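Local atomic coordinates of Endonuclease/exonuclease/phosphatase (Beutenbergia cavernae DSM 12333, PDB entry 4RUW), a protein that belongs to the endonuclease/exonuclease/phosphatase family of DNase I-like fold, carries a bound zinc ion, and joins its two-layered beta-sandwich to an immunoglobulin-like domain. Residues 265-270 / 324-329; 58-63 / 296-301. One frame throughout, in Å; residues are numbered along the deposited sequence.

Overall arrangement
Both contacts join the two sheets of this chain's beta-sandwich, and both are buried, their centres about 9 Å apart. Such layers can be joined by strand facing strand or by a short helix laid over a strand, and this chain does both. Strands 324-330 and 55-62 are neighbours in one sheet, and each meets an element tied to the other sheet, helix 266-270 in contact 1 and strand 296-300 in contact 2. Contact 1 is largely apolar, dominated by a selenomethionine; contact 2 turns from valines to a carboxylate with two waters toward Asn62. The contacts also bond to each other, Thr266 OG1 lying 2.7 Å from Val298 O.

Contact 1 of 2, residues 265-270 / 324-329; sequences DTWRQV and VVMDLR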
ATOM      1  N   ASP A 265      -0.103   6.733  -1.427  1.00 11.39           N
ATOM      2  CA  ASP A 265       0.647   5.928  -0.480  1.00 11.56           C
ATOM      3  C   ASP A 265       0.490   6.619   0.868  1.00 11.11           C
ATOM      4  O   ASP A 265       1.103   7.661   1.115  1.00 11.87           O
ATOM      5  CB  ASP A 265       2.104   5.914  -0.949  1.00 12.24           C
ATOM      6  CG  ASP A 265       3.040   5.126  -0.042  1.00 12.02           C
ATOM      7  OD1 ASP A 265       2.703   4.813   1.125  1.00 13.17           O
ATOM      8  OD2 ASP A 265       4.162   4.849  -0.520  1.00 13.56           O
ATOM      9  N   THR A 266      -0.361   6.067   1.729  1.00 11.06           N
ATOM     10  CA  THR A 266      -0.781   6.826   2.897  1.00 11.25           C
ATOM     11  C   THR A 266       0.370   7.108   3.865  1.00 11.13           C
ATOM     12  O   THR A 266       0.481   8.219   4.372  1.00 11.91           O
ATOM     13  CB  THR A 266      -1.985   6.192   3.625  1.00 11.91           C
ATOM     14  OG1 THR A 266      -1.637   4.899   4.127  1.00 12.27           O
ATOM     15  CG2 THR A 266      -3.196   6.092   2.677  1.00 12.45           C
ATOM     16  N   TRP A 267       1.242   6.122   4.080  1.00 10.97           N
ATOM     17  CA  TRP A 267       2.385   6.330   4.957  1.00 11.07           C
ATOM     18  C   TRP A 267       3.181   7.559   4.538  1.00 11.04           C
ATOM     19  O   TRP A 267       3.539   8.408   5.358  1.00 12.10           O
ATOM     20  CB  TRP A 267       3.304   5.107   4.933  1.00 11.39           C
ATOM     21  CG  TRP A 267       4.490   5.288   5.847  1.00 10.80           C
ATOM     22  CD1 TRP A 267       5.698   5.865   5.537  1.00 10.86           C
ATOM     23  CD2 TRP A 267       4.562   4.919   7.232  1.00 11.07           C
ATOM     24  NE1 TRP A 267       6.515   5.862   6.649  1.00 11.41           N
ATOM     25  CE2 TRP A 267       5.842   5.293   7.696  1.00 10.91           C
ATOM     26  CE3 TRP A 267       3.673   4.298   8.114  1.00 11.64           C
ATOM     27  CZ2 TRP A 267       6.242   5.078   9.013  1.00 11.30           C
ATOM     28  CZ3 TRP A 267       4.083   4.072   9.414  1.00 12.59           C
ATOM     29  CH2 TRP A 267       5.352   4.458   9.851  1.00 12.06           C
ATOM     30  N   ARG A 268       3.457   7.650   3.242  1.00 11.06           N
ATOM     31  CA  ARG A 268       4.323   8.675   2.702  1.00 12.54           C
ATOM     32  C   ARG A 268       3.699  10.074   2.752  1.00 13.07           C
ATOM     33  O   ARG A 268       4.407  11.068   2.634  1.00 13.94           O
ATOM     34  CB  ARG A 268       4.650   8.259   1.274  1.00 16.68           C
ATOM     35  CG  ARG A 268       5.715   9.017   0.572  1.00 19.63           C
ATOM     36  CD  ARG A 268       5.923   8.375  -0.790  1.00 21.71           C
ATOM     37  NE  ARG A 268       7.118   8.900  -1.406  1.00 23.57           N
ATOM     38  CZ  ARG A 268       7.743   8.326  -2.423  1.00 19.85           C
ATOM     39  NH1 ARG A 268       7.263   7.205  -2.969  1.00 19.02           N
ATOM     40  NH2 ARG A 268       8.835   8.899  -2.904  1.00 22.84           N
ATOM     41  N   GLN A 269       2.383  10.160   2.938  1.00 12.43           N
ATOM     42  CA  GLN A 269       1.731  11.460   3.085  1.00 13.51           C
ATOM     43  C   GLN A 269       2.042  12.081   4.443  1.00 12.72           C
ATOM     44  O   GLN A 269       2.138  13.304   4.553  1.00 15.01           O
ATOM     45  CB  GLN A 269       0.209  11.350   2.943  1.00 13.52           C
ATOM     46  CG  GLN A 269      -0.295  10.640   1.703  1.00 14.48           C
ATOM     47  CD  GLN A 269       0.280  11.202   0.423  1.00 14.59           C
ATOM     48  OE1 GLN A 269       0.060  12.361   0.084  1.00 16.29           O
ATOM     49  NE2 GLN A 269       1.016  10.369  -0.305  1.00 16.26           N
ATOM     50  N   VAL A 270       2.177  11.246   5.475  1.00 11.77           N
ATOM     51  CA  VAL A 270       2.255  11.745   6.845  1.00 11.77           C
ATOM     52  C   VAL A 270       3.573  11.459   7.552  1.00 11.77           C
ATOM     53  O   VAL A 270       3.855  12.073   8.578  1.00 13.31           O
ATOM     54  CB  VAL A 270       1.097  11.219   7.737  1.00 12.96           C
ATOM     55  CG1 VAL A 270      -0.223  11.874   7.359  1.00 15.86           C
ATOM     56  CG2 VAL A 270       1.016   9.697   7.707  1.00 13.50           C
ATOM     57  N   VAL A 324       1.481  -2.249   9.750  1.00 11.65           N
ATOM     58  CA  VAL A 324       1.372  -0.834   9.398  1.00 11.34           C
ATOM     59  C   VAL A 324      -0.034  -0.393   9.785  1.00 11.30           C
ATOM     60  O   VAL A 324      -1.021  -1.011   9.366  1.00 11.91           O
ATOM     61  CB  VAL A 324       1.600  -0.606   7.882  1.00 13.13           C
ATOM     62  CG1 VAL A 324       1.401   0.860   7.524  1.00 14.64           C
ATOM     63  CG2 VAL A 324       2.982  -1.094   7.464  1.00 14.58           C
ATOM     64  N   VAL A 325      -0.124   0.650  10.602  1.00 11.22           N
ATOM     65  CA  VAL A 325      -1.389   1.090  11.175  1.00 11.43           C
ATOM     66  C   VAL A 325      -1.656   2.530  10.787  1.00 10.96           C
ATOM     67  O   VAL A 325      -0.942   3.430  11.223  1.00 12.22           O
ATOM     68  CB  VAL A 325      -1.372   0.962  12.717  1.00 12.29           C
ATOM     69  CG1 VAL A 325      -2.742   1.304  13.298  1.00 13.53           C
ATOM     70  CG2 VAL A 325      -0.920  -0.437  13.140  1.00 14.41           C
HETATM   71  N   MSE A 326      -2.660   2.744   9.946  1.00 11.39           N
HETATM   72  CA  MSE A 326      -2.924   4.071   9.393  1.00 11.48           C
HETATM   73  C   MSE A 326      -4.242   4.627   9.882  1.00 11.68           C
HETATM   74  O   MSE A 326      -5.252   3.917   9.924  1.00 12.88           O
HETATM   75  CB  MSE A 326      -3.000   4.001   7.869  1.00 12.15           C
HETATM   76  CG  MSE A 326      -1.747   3.437   7.193  1.00 12.70           C
HETATM   77 SE   MSE A 326      -0.111   4.398   7.613  0.59 13.18          SE
HETATM   78  CE  MSE A 326      -0.707   6.206   7.211  1.00 13.80           C
ATOM     79  N   ASP A 327      -4.233   5.912  10.220  1.00 11.77           N
ATOM     80  CA  ASP A 327      -5.447   6.630  10.596  1.00 12.92           C
ATOM     81  C   ASP A 327      -5.833   7.528   9.428  1.00 12.36           C
ATOM     82  O   ASP A 327      -5.085   8.445   9.059  1.00 13.16           O
ATOM     83  CB  ASP A 327      -5.212   7.449  11.863  1.00 14.25           C
ATOM     84  CG  ASP A 327      -5.103   6.575  13.104  1.00 16.22           C
ATOM     85  OD1 ASP A 327      -5.945   5.676  13.282  1.00 16.85           O
ATOM     86  OD2 ASP A 327      -4.167   6.776  13.903  1.00 20.25           O
ATOM     87  N   LEU A 328      -6.994   7.238   8.840  1.00 12.79           N
ATOM     88  CA  LEU A 328      -7.510   7.962   7.686  1.00 13.32           C
ATOM     89  C   LEU A 328      -8.775   8.702   8.091  1.00 13.26           C
ATOM     90  O   LEU A 328      -9.365   8.418   9.132  1.00 14.53           O
ATOM     91  CB  LEU A 328      -7.836   6.980   6.555  1.00 13.54           C
ATOM     92  CG  LEU A 328      -6.732   5.981   6.190  1.00 13.42           C
ATOM     93  CD1 LEU A 328      -7.205   5.054   5.074  1.00 15.43           C
ATOM     94  CD2 LEU A 328      -5.447   6.707   5.794  1.00 14.66           C
ATOM     95  N   ARG A 329      -9.201   9.648   7.258  1.00 13.95           N
ATOM     96  CA  ARG A 329     -10.436  10.376   7.500  1.00 13.86           C
ATOM     97  C   ARG A 329     -11.137  10.544   6.168  1.00 13.80           C
ATOM     98  O   ARG A 329     -10.527  10.976   5.201  1.00 15.08           O
ATOM     99  CB  ARG A 329     -10.131  11.739   8.112  1.00 16.97           C
ATOM    100  CG  ARG A 329     -11.366  12.534   8.484  1.00 20.97           C
ATOM    101  CD  ARG A 329     -10.982  13.747   9.303  1.00 24.13           C
ATOM    102  NE  ARG A 329     -10.378  13.344  10.568  1.00 26.94           N
ATOM    103  CZ  ARG A 329      -9.477  14.059  11.233  1.00 30.27           C
ATOM    104  NH1 ARG A 329      -9.058  15.219  10.751  1.00 32.47           N
ATOM    105  NH2 ARG A 329      -8.985  13.605  12.377  1.00 32.02           N
TER
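Thr266 and the selenomethionine Met326 make the central pair where the short, weakly bonded helix 266-270 lies over strand 324-329, their axes 9.5 Å apart and inclined at 73°. Thr266 points at the strand, and the bent chain of Met326 curls round its OG1, 3.4 Å from Met326 CG. This is packing, since the hydroxyl is already hydrogen-bonded to the carbonyl of Val298 and so remains satisfied although buried. The other branch, Thr266 CG2, meets Leu328 CD2 at 3.9 Å, the two side chains crossing at about a right angle.

Trp267 follows with CG anti to its backbone N (chi1 -179°), which brings the CE3 edge of the indole beside Met326 and Val324. The selenium of Met326 comes to the ring's edge near its plane, 3.8 Å from Trp267 CE3, and 75° off the normal of the six-membered ring, in a Met-aromatic contact. Val324 CG1 approaches the same CE3 obliquely at 4.2 Å. The indole NE1 is held by the carbonyl of Asp272.

Gln269 reaches back to the residue before the helix, its NE2 donating to Asp265 O. Val270 closes the contact: its CG2 rests 3.9 Å from Met326 CE, the methyl end that the bends at chi2 and chi3 bring up against the helix. Val306 of the neighbouring strand 304-311 touches Thr266, Val270 and Met326 alike. Such packing of a short helix, entered directly from strand 264-265 at one sheet's edge, onto the opposing sheet belongs to the hydrophobic core of the two-layered beta-sandwich of DNase I-like proteins.

Contact 2 of 2, residues 58-63 / 296-301; sequences VMTWNI and DYVFAT
Thr60 and Val298 face each other across the interior between strands 58-62 and 296-300, whose CA atoms come no nearer than 7.2 Å at this pair. The strands run nearly antiparallel, at 156°, but belong to different sheets, so side chains rather than backbone bonds bridge the gap. Thr60 uses its two branches differently. Its methyl, CG2, lies 3.9 Å from Val298 CG2 and 3.7 Å from Tyr297 O, while OG1, anti to the backbone N (chi1 -170°), gives its proton to a water 2.8 Å away.

Val298 spreads its methyls along the facing strand. As CG2 meets Thr60, CG1 reaches Val58 CG1 at 4.1 Å, and Met326 of strand 324-330 packs against Val298.

Asp296 changes the chemistry. Its OD2 accepts from the water bound to Thr60 (2.7 Å) and, weakly, from a second water that takes the N-H of Asn62, so one carboxylate oxygen links two residues of the facing strand through solvent. That second water also lies at the edge of the Trp61 ring, in its plane. Asp296 OD1 is hydrogen-bonded to Thr278 OG1 and His321 ND1, which should help fix the carboxylate's rotation, and Asn62 ND2 is bonded to Asp235. The arrangement is consistent with the active-site pocket of DNase I-like proteins, where an Asp-His pair and a neighbouring Asn and Asp gather at one end of the sandwich.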
ATOM      1  N   VAL A  58      -6.953   1.631   9.529  1.00 12.05           N
ATOM      2  CA  VAL A  58      -6.720   0.481   8.669  1.00 12.91           C
ATOM      3  C   VAL A  58      -5.338  -0.056   8.961  1.00 12.52           C
ATOM      4  O   VAL A  58      -4.355   0.695   8.948  1.00 13.77           O
ATOM      5  CB  VAL A  58      -6.783   0.879   7.178  1.00 14.66           C
ATOM      6  CG1 VAL A  58      -6.440  -0.314   6.280  1.00 15.99           C
ATOM      7  CG2 VAL A  58      -8.149   1.434   6.850  1.00 16.22           C
HETATM    8  N   MSE A  59      -5.267  -1.354   9.213  1.00 12.16           N
HETATM    9  CA  MSE A  59      -4.003  -2.007   9.485  1.00 11.95           C
HETATM   10  C   MSE A  59      -3.731  -3.064   8.431  1.00 11.42           C
HETATM   11  O   MSE A  59      -4.657  -3.722   7.952  1.00 12.85           O
HETATM   12  CB  MSE A  59      -4.076  -2.647  10.865  1.00 12.64           C
HETATM   13  CG  MSE A  59      -2.834  -3.435  11.287  1.00 13.58           C
HETATM   14 SE   MSE A  59      -2.932  -4.103  13.102  0.65 14.89          SE
HETATM   15  CE  MSE A  59      -1.077  -4.689  13.262  1.00 18.09           C
ATOM     16  N   THR A  60      -2.465  -3.218   8.057  1.00 11.39           N
ATOM     17  CA  THR A  60      -2.058  -4.355   7.241  1.00 11.64           C
ATOM     18  C   THR A  60      -0.865  -5.051   7.884  1.00 10.69           C
ATOM     19  O   THR A  60       0.009  -4.390   8.454  1.00 12.43           O
ATOM     20  CB  THR A  60      -1.748  -3.958   5.765  1.00 13.03           C
ATOM     21  OG1 THR A  60      -1.574  -5.138   4.970  1.00 14.37           O
ATOM     22  CG2 THR A  60      -0.504  -3.099   5.659  1.00 15.24           C
ATOM     23  N   TRP A  61      -0.821  -6.375   7.789  1.00 11.25           N
ATOM     24  CA  TRP A  61       0.250  -7.117   8.428  1.00 10.86           C
ATOM     25  C   TRP A  61       0.475  -8.462   7.768  1.00 10.61           C
ATOM     26  O   TRP A  61      -0.443  -9.276   7.671  1.00 11.57           O
ATOM     27  CB  TRP A  61      -0.093  -7.354   9.901  1.00 11.68           C
ATOM     28  CG  TRP A  61       1.055  -7.698  10.801  1.00 10.93           C
ATOM     29  CD1 TRP A  61       2.395  -7.682  10.502  1.00 11.21           C
ATOM     30  CD2 TRP A  61       0.959  -8.105  12.174  1.00 11.29           C
ATOM     31  NE1 TRP A  61       3.129  -8.056  11.611  1.00 11.75           N
ATOM     32  CE2 TRP A  61       2.268  -8.316  12.648  1.00 11.51           C
ATOM     33  CE3 TRP A  61      -0.112  -8.310  13.052  1.00 11.74           C
ATOM     34  CZ2 TRP A  61       2.534  -8.713  13.958  1.00 12.52           C
ATOM     35  CZ3 TRP A  61       0.150  -8.705  14.343  1.00 13.05           C
ATOM     36  CH2 TRP A  61       1.464  -8.907  14.785  1.00 12.66           C
ATOM     37  N   ASN A  62       1.712  -8.711   7.356  1.00 10.89           N
ATOM     38  CA  ASN A  62       2.129 -10.041   6.948  1.00 11.24           C
ATOM     39  C   ASN A  62       2.540 -10.760   8.227  1.00 11.09           C
ATOM     40  O   ASN A  62       3.534 -10.392   8.855  1.00 11.51           O
ATOM     41  CB  ASN A  62       3.291  -9.935   5.965  1.00 11.84           C
ATOM     42  CG  ASN A  62       3.808 -11.288   5.511  1.00 11.88           C
ATOM     43  OD1 ASN A  62       3.763 -12.270   6.251  1.00 13.28           O
ATOM     44  ND2 ASN A  62       4.315 -11.343   4.280  1.00 13.44           N
ATOM     45  N   ILE A  63       1.748 -11.750   8.630  1.00 11.23           N
ATOM     46  CA  ILE A  63       1.922 -12.365   9.940  1.00 11.67           C
ATOM     47  C   ILE A  63       2.823 -13.595   9.946  1.00 12.08           C
ATOM     48  O   ILE A  63       3.000 -14.211  11.000  1.00 12.36           O
ATOM     49  CB  ILE A  63       0.567 -12.724  10.606  1.00 11.75           C
ATOM     50  CG1 ILE A  63      -0.150 -13.866   9.862  1.00 13.06           C
ATOM     51  CG2 ILE A  63      -0.301 -11.483  10.735  1.00 13.10           C
ATOM     52  CD1 ILE A  63      -1.268 -14.515  10.674  1.00 13.63           C
ATOM     53  N   ASP A 296       5.251  -3.141   2.681  1.00 11.11           N
ATOM     54  CA  ASP A 296       3.857  -3.326   3.073  1.00 11.19           C
ATOM     55  C   ASP A 296       3.228  -1.941   3.050  1.00 11.14           C
ATOM     56  O   ASP A 296       3.788  -1.009   3.617  1.00 12.11           O
ATOM     57  CB  ASP A 296       3.777  -3.888   4.486  1.00 12.19           C
ATOM     58  CG  ASP A 296       4.365  -5.289   4.608  1.00 12.84           C
ATOM     59  OD1 ASP A 296       5.595  -5.433   4.801  1.00 13.90           O
ATOM     60  OD2 ASP A 296       3.585  -6.265   4.554  1.00 15.22           O
ATOM     61  N   TYR A 297       2.085  -1.809   2.373  1.00 10.82           N
ATOM     62  CA  TYR A 297       1.514  -0.504   2.089  1.00 10.95           C
ATOM     63  C   TYR A 297       0.028  -0.444   2.409  1.00 10.04           C
ATOM     64  O   TYR A 297      -0.681  -1.457   2.355  1.00 11.03           O
ATOM     65  CB  TYR A 297       1.638  -0.195   0.594  1.00 11.98           C
ATOM     66  CG  TYR A 297       3.035  -0.062   0.041  1.00 10.65           C
ATOM     67  CD1 TYR A 297       3.630   1.185  -0.098  1.00 11.69           C
ATOM     68  CD2 TYR A 297       3.738  -1.174  -0.391  1.00 11.56           C
ATOM     69  CE1 TYR A 297       4.891   1.320  -0.634  1.00 11.91           C
ATOM     70  CE2 TYR A 297       5.001  -1.049  -0.934  1.00 11.57           C
ATOM     71  CZ  TYR A 297       5.575   0.202  -1.048  1.00 11.10           C
ATOM     72  OH  TYR A 297       6.823   0.356  -1.601  1.00 11.73           O
ATOM     73  N   VAL A 298      -0.447   0.771   2.670  1.00 10.46           N
ATOM     74  CA  VAL A 298      -1.866   1.092   2.609  1.00 10.93           C
ATOM     75  C   VAL A 298      -2.024   2.245   1.630  1.00 10.54           C
ATOM     76  O   VAL A 298      -1.526   3.346   1.883  1.00 11.65           O
ATOM     77  CB  VAL A 298      -2.440   1.471   3.998  1.00 12.10           C
ATOM     78  CG1 VAL A 298      -3.908   1.856   3.863  1.00 13.75           C
ATOM     79  CG2 VAL A 298      -2.253   0.322   4.971  1.00 13.06           C
ATOM     80  N   PHE A 299      -2.685   1.979   0.509  1.00 10.96           N
ATOM     81  CA  PHE A 299      -3.017   3.002  -0.475  1.00 11.07           C
ATOM     82  C   PHE A 299      -4.484   3.376  -0.327  1.00 11.28           C
ATOM     83  O   PHE A 299      -5.318   2.513  -0.031  1.00 12.39           O
ATOM     84  CB  PHE A 299      -2.763   2.488  -1.897  1.00 11.72           C
ATOM     85  CG  PHE A 299      -1.309   2.456  -2.280  1.00 11.73           C
ATOM     86  CD1 PHE A 299      -0.703   3.586  -2.819  1.00 13.33           C
ATOM     87  CD2 PHE A 299      -0.546   1.308  -2.115  1.00 13.66           C
ATOM     88  CE1 PHE A 299       0.631   3.585  -3.177  1.00 14.84           C
ATOM     89  CE2 PHE A 299       0.801   1.303  -2.475  1.00 14.50           C
ATOM     90  CZ  PHE A 299       1.385   2.446  -2.997  1.00 14.61           C
ATOM     91  N   ALA A 300      -4.803   4.651  -0.529  1.00 11.40           N
ATOM     92  CA  ALA A 300      -6.183   5.117  -0.384  1.00 11.83           C
ATOM     93  C   ALA A 300      -6.591   5.952  -1.595  1.00 11.25           C
ATOM     94  O   ALA A 300      -5.755   6.606  -2.219  1.00 12.23           O
ATOM     95  CB  ALA A 300      -6.365   5.915   0.903  1.00 13.19           C
ATOM     96  N   THR A 301      -7.882   5.930  -1.909  1.00 11.45           N
ATOM     97  CA  THR A 301      -8.430   6.724  -2.994  1.00 11.77           C
ATOM     98  C   THR A 301      -8.603   8.189  -2.576  1.00 11.67           C
ATOM     99  O   THR A 301      -8.462   8.515  -1.392  1.00 12.55           O
ATOM    100  CB  THR A 301      -9.766   6.119  -3.457  1.00 12.37           C
ATOM    101  OG1 THR A 301     -10.685   6.115  -2.364  1.00 12.55           O
ATOM    102  CG2 THR A 301      -9.558   4.689  -3.977  1.00 13.88           C
TER
HETATM  103  O   HOH W   1       0.867  -6.490   4.839  1.00 14.23           O
HETATM  104  O   HOH W   2       3.364  -6.379   7.415  1.00 14.52           O